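PDB 1XYN: endo-1,4-beta-xylanase 1 from Hypocrea jecorina, which cleaves internal beta-1,4-xylosidic bonds in the backbone of the plant cell-wall hemicellulose xylan, releasing xylose and various xylooligosaccharides. Local coordinates for residues V26-N29 and D33-V36; V15-S18 and G23-V26. One frame throughout, in Å; residues are numbered along the deposited sequence.

Contact 1 of 2, residues V26-N29 and D33-V36; sequences VNWN and DFVV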
loop_
_atom_site.group_PDB
_atom_site.type_symbol
_atom_site.label_atom_id
_atom_site.label_comp_id
_atom_site.label_asym_id
_atom_site.label_seq_id
_atom_site.Cartn_x
_atom_site.Cartn_y
_atom_site.Cartn_z
ATOM N N VAL A 26 -10.050 -0.593 20.691
ATOM C CA VAL A 26 -9.077 0.237 19.989
ATOM C C VAL A 26 -9.357 1.708 20.171
ATOM O O VAL A 26 -10.507 2.130 20.218
ATOM C CB VAL A 26 -9.002 -0.018 18.462
ATOM C CG1 VAL A 26 -7.699 -0.692 18.119
ATOM C CG2 VAL A 26 -10.201 -0.814 17.967
ATOM N N ASN A 27 -8.281 2.458 20.366
ATOM C CA ASN A 27 -8.306 3.907 20.508
ATOM C C ASN A 27 -7.220 4.310 19.539
ATOM O O ASN A 27 -6.148 3.703 19.530
ATOM C CB ASN A 27 -7.909 4.336 21.919
ATOM C CG ASN A 27 -9.057 4.246 22.894
ATOM O OD1 ASN A 27 -9.969 5.069 22.861
ATOM N ND2 ASN A 27 -9.017 3.253 23.775
ATOM N N TRP A 28 -7.483 5.302 18.700
ATOM C CA TRP A 28 -6.474 5.710 17.733
ATOM C C TRP A 28 -6.460 7.206 17.477
ATOM O O TRP A 28 -7.418 7.910 17.789
ATOM C CB TRP A 28 -6.643 4.929 16.407
ATOM C CG TRP A 28 -7.874 5.310 15.581
ATOM C CD1 TRP A 28 -7.937 6.272 14.612
ATOM C CD2 TRP A 28 -9.204 4.761 15.683
ATOM N NE1 TRP A 28 -9.217 6.361 14.116
ATOM C CE2 TRP A 28 -10.013 5.451 14.751
ATOM C CE3 TRP A 28 -9.786 3.757 16.467
ATOM C CZ2 TRP A 28 -11.377 5.173 14.588
ATOM C CZ3 TRP A 28 -11.142 3.481 16.301
ATOM C CH2 TRP A 28 -11.920 4.191 15.366
ATOM N N ASN A 29 -5.337 7.674 16.948
ATOM C CA ASN A 29 -5.108 9.070 16.584
ATOM C C ASN A 29 -3.908 8.991 15.642
ATOM O O ASN A 29 -2.763 9.240 16.028
ATOM C CB ASN A 29 -4.784 9.919 17.812
ATOM C CG ASN A 29 -4.785 11.406 17.505
ATOM O OD1 ASN A 29 -5.040 11.816 16.371
ATOM N ND2 ASN A 29 -4.506 12.223 18.515
ATOM N N ASP A 33 -2.768 4.064 8.031
ATOM C CA ASP A 33 -3.708 2.955 7.999
ATOM C C ASP A 33 -3.322 1.831 8.947
ATOM O O ASP A 33 -2.142 1.512 9.116
ATOM C CB ASP A 33 -3.810 2.408 6.563
ATOM C CG ASP A 33 -4.853 1.296 6.417
ATOM O OD1 ASP A 33 -5.938 1.406 7.027
ATOM O OD2 ASP A 33 -4.590 0.317 5.680
ATOM N N PHE A 34 -4.341 1.222 9.537
ATOM C CA PHE A 34 -4.178 0.110 10.453
ATOM C C PHE A 34 -5.444 -0.744 10.356
ATOM O O PHE A 34 -6.539 -0.228 10.098
ATOM C CB PHE A 34 -4.004 0.621 11.887
ATOM C CG PHE A 34 -5.211 1.333 12.434
ATOM C CD1 PHE A 34 -5.411 2.681 12.189
ATOM C CD2 PHE A 34 -6.158 0.646 13.184
ATOM C CE1 PHE A 34 -6.543 3.341 12.683
ATOM C CE2 PHE A 34 -7.293 1.297 13.680
ATOM C CZ PHE A 34 -7.482 2.647 13.427
ATOM N N VAL A 35 -5.279 -2.052 10.507
ATOM C CA VAL A 35 -6.401 -2.979 10.467
ATOM C C VAL A 35 -6.271 -3.897 11.677
ATOM O O VAL A 35 -5.369 -4.735 11.722
ATOM C CB VAL A 35 -6.375 -3.866 9.193
ATOM C CG1 VAL A 35 -7.656 -4.698 9.107
ATOM C CG2 VAL A 35 -6.187 -3.023 7.945
ATOM N N VAL A 36 -7.143 -3.724 12.671
ATOM C CA VAL A 36 -7.098 -4.570 13.862
ATOM C C VAL A 36 -8.458 -5.194 14.122
ATOM O O VAL A 36 -9.492 -4.603 13.820
ATOM C CB VAL A 36 -6.717 -3.784 15.135
ATOM C CG1 VAL A 36 -5.317 -3.214 15.025
ATOM C CG2 VAL A 36 -7.748 -2.699 15.410
#
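The Trp28 indole offers one face to the Phe34 ring, and what lands on it is the far end of the phenyl: Phe34 CZ lies 3.4 Å from Trp28 CG, above the indole plane and displaced toward the rim. Trp28 CD2 is almost as near, 3.5 Å from Phe34 CZ, while Phe34 CE1 leans over the CD1 side of the same ring face, 3.8 Å from Trp28 CD1. The planes meet obliquely at 51°, with 4.8 Å between the centroids of the five-membered ring and the phenyl, and the two side chains cross at about a right angle. Both side chains leave the backbone toward the other strand, and first torsions that set CG between the backbone N and the carbonyl carbon, 71° in Trp28 and 65° in Phe34, fix how the rings stand there. Strands 23-30 and 34-40 belong to different sheets of the beta-jelly roll of glycoside hydrolase family 11, so these side chains meet across the core between the layers, where the nearest CA atoms, those of Val26 and Val36, are still 8.0 Å apart. Two residues further along the core, Val26 and Val36, buried and apolar like the ring pair, slide past each other in opposite directions; Val26 CG1 presses on Val36 CG2 at 3.4 Å, tighter than usual for two methyls. Val15 and Tyr17 of strand 14-19 pack against Phe34 and Val36, and Val163 touches Trp28 from strand 155-166. The Phe34 side chain comes within about 6 Å of that of Glu164, the predicted proton donor.

Contact 2 of 2, residues V15-S18 and G23-V26; sequences VSYS and GFSV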
loop_
_atom_site.group_PDB
_atom_site.type_symbol
_atom_site.label_atom_id
_atom_site.label_comp_id
_atom_site.label_asym_id
_atom_site.label_seq_id
_atom_site.Cartn_x
_atom_site.Cartn_y
_atom_site.Cartn_z
ATOM N N VAL A 15 -2.017 4.114 18.017
ATOM C CA VAL A 15 -3.022 3.051 17.889
ATOM C C VAL A 15 -2.899 2.115 19.095
ATOM O O VAL A 15 -1.917 1.385 19.231
ATOM C CB VAL A 15 -2.860 2.222 16.573
ATOM C CG1 VAL A 15 -3.897 1.092 16.525
ATOM C CG2 VAL A 15 -3.028 3.113 15.348
ATOM N N SER A 16 -3.885 2.188 19.985
ATOM C CA SER A 16 -3.930 1.373 21.191
ATOM C C SER A 16 -4.930 0.238 21.005
ATOM O O SER A 16 -6.124 0.409 21.217
ATOM C CB SER A 16 -4.353 2.238 22.377
ATOM O OG SER A 16 -3.756 3.522 22.292
ATOM N N TYR A 17 -4.425 -0.923 20.610
ATOM C CA TYR A 17 -5.247 -2.096 20.371
ATOM C C TYR A 17 -5.185 -3.081 21.538
ATOM O O TYR A 17 -4.106 -3.479 21.964
ATOM C CB TYR A 17 -4.778 -2.777 19.077
ATOM C CG TYR A 17 -5.459 -4.091 18.778
ATOM C CD1 TYR A 17 -6.851 -4.198 18.796
ATOM C CD2 TYR A 17 -4.709 -5.233 18.492
ATOM C CE1 TYR A 17 -7.482 -5.410 18.540
ATOM C CE2 TYR A 17 -5.328 -6.443 18.235
ATOM C CZ TYR A 17 -6.712 -6.525 18.263
ATOM O OH TYR A 17 -7.324 -7.726 18.025
ATOM N N SER A 18 -6.350 -3.508 22.012
ATOM C CA SER A 18 -6.433 -4.452 23.117
ATOM C C SER A 18 -7.323 -5.646 22.787
ATOM O O SER A 18 -8.542 -5.587 22.960
ATOM C CB SER A 18 -6.962 -3.764 24.376
ATOM O OG SER A 18 -6.181 -2.635 24.713
ATOM N N GLY A 23 -13.539 -10.381 22.079
ATOM C CA GLY A 23 -13.589 -9.181 21.269
ATOM C C GLY A 23 -12.309 -8.384 21.264
ATOM O O GLY A 23 -11.205 -8.934 21.351
ATOM N N PHE A 24 -12.457 -7.073 21.128
ATOM C CA PHE A 24 -11.311 -6.183 21.094
ATOM C C PHE A 24 -11.706 -4.746 21.363
ATOM O O PHE A 24 -12.885 -4.370 21.298
ATOM C CB PHE A 24 -10.576 -6.280 19.748
ATOM C CG PHE A 24 -11.361 -5.737 18.587
ATOM C CD1 PHE A 24 -12.326 -6.520 17.956
ATOM C CD2 PHE A 24 -11.148 -4.438 18.138
ATOM C CE1 PHE A 24 -13.073 -6.018 16.898
ATOM C CE2 PHE A 24 -11.890 -3.925 17.079
ATOM C CZ PHE A 24 -12.855 -4.716 16.459
ATOM N N SER A 25 -10.682 -3.938 21.606
ATOM C CA SER A 25 -10.840 -2.532 21.904
ATOM C C SER A 25 -9.738 -1.796 21.165
ATOM O O SER A 25 -8.658 -2.343 20.951
ATOM C CB SER A 25 -10.700 -2.335 23.415
ATOM O OG SER A 25 -10.877 -0.988 23.793
ATOM N N VAL A 26 -10.050 -0.593 20.691
ATOM C CA VAL A 26 -9.077 0.237 19.989
ATOM C C VAL A 26 -9.357 1.708 20.171
ATOM O O VAL A 26 -10.507 2.130 20.218
ATOM C CB VAL A 26 -9.002 -0.018 18.462
ATOM C CG1 VAL A 26 -7.699 -0.692 18.119
ATOM C CG2 VAL A 26 -10.201 -0.814 17.967
#
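Ser25 O receives the shortest polar bond between the strands, from Ser18 N at 2.8 Å. The bond is nearly straight, 172° at the hydrogen, although the donor is tilted somewhat from the carbonyl plane. Tyr17 CA-H adds a contact to the same oxygen, at 3.5 Å from Tyr17 CA to Ser25 O. The return bond of this antiparallel hydrogen-bonded pair, Ser25 N to Ser18 O, is weak: it spans 3.0 Å but bends to 135°. In the adjoining non-hydrogen-bonded pair of Tyr17 and Val26, Val26 CA-H points at Ser16 O, with 3.2 Å from Val26 CA to that oxygen. On the face carrying Tyr17 and Val26, the tyrosine CG is anti to the backbone N (chi1 174°), which lays the ring across the neighbouring strand. Its edge reaches Phe24, Tyr17 CE1 standing 3.4 Å from Phe24 CB, and Tyr17 CD1 rests 3.7 Å from Val26 CG1. The phenolic OH is hydrogen-bonded to Asp6, and Val38 of strand 34-40 also packs on Tyr17. With an alanine in place of Tyr17 the ring and its hydroxyl are gone, which would probably leave Phe24 CB and Val26 CG1 without this packing and Asp6 without its phenolic hydrogen-bond partner. Ser18 and Ser25 place their side chains on the other face, where their CB atoms are 4.1 Å apart. This beta hairpin is therefore two-sided: apolar groups turn toward the sheet that holds strand 34-40, small hydroxyl-bearing ones turn the other way, and the backbone between them carries the polar bonds.

In the fold
From the N terminus, the chain enters contact 2 first: strand 14-19 runs out, turns through the few residues before Gly23 and returns as strand 23-30, closing a short hairpin. The same returning strand then supplies contact 1, where the short connection after residue 30 carries the chain over to strand 34-40 in the other sheet. The loops follow one another without nesting or crossing, and Val26 belongs to both contacts. Contact 2 joins the outermost strand 14-19 to its neighbour 23-30 within one sheet, whereas contact 1 bridges the two sheets. Their centres are 8 Å apart, and Asn27 O to Ser16 N, 2.8 Å, is a probable hydrogen bond extending the hairpin pairing into residues 26-29.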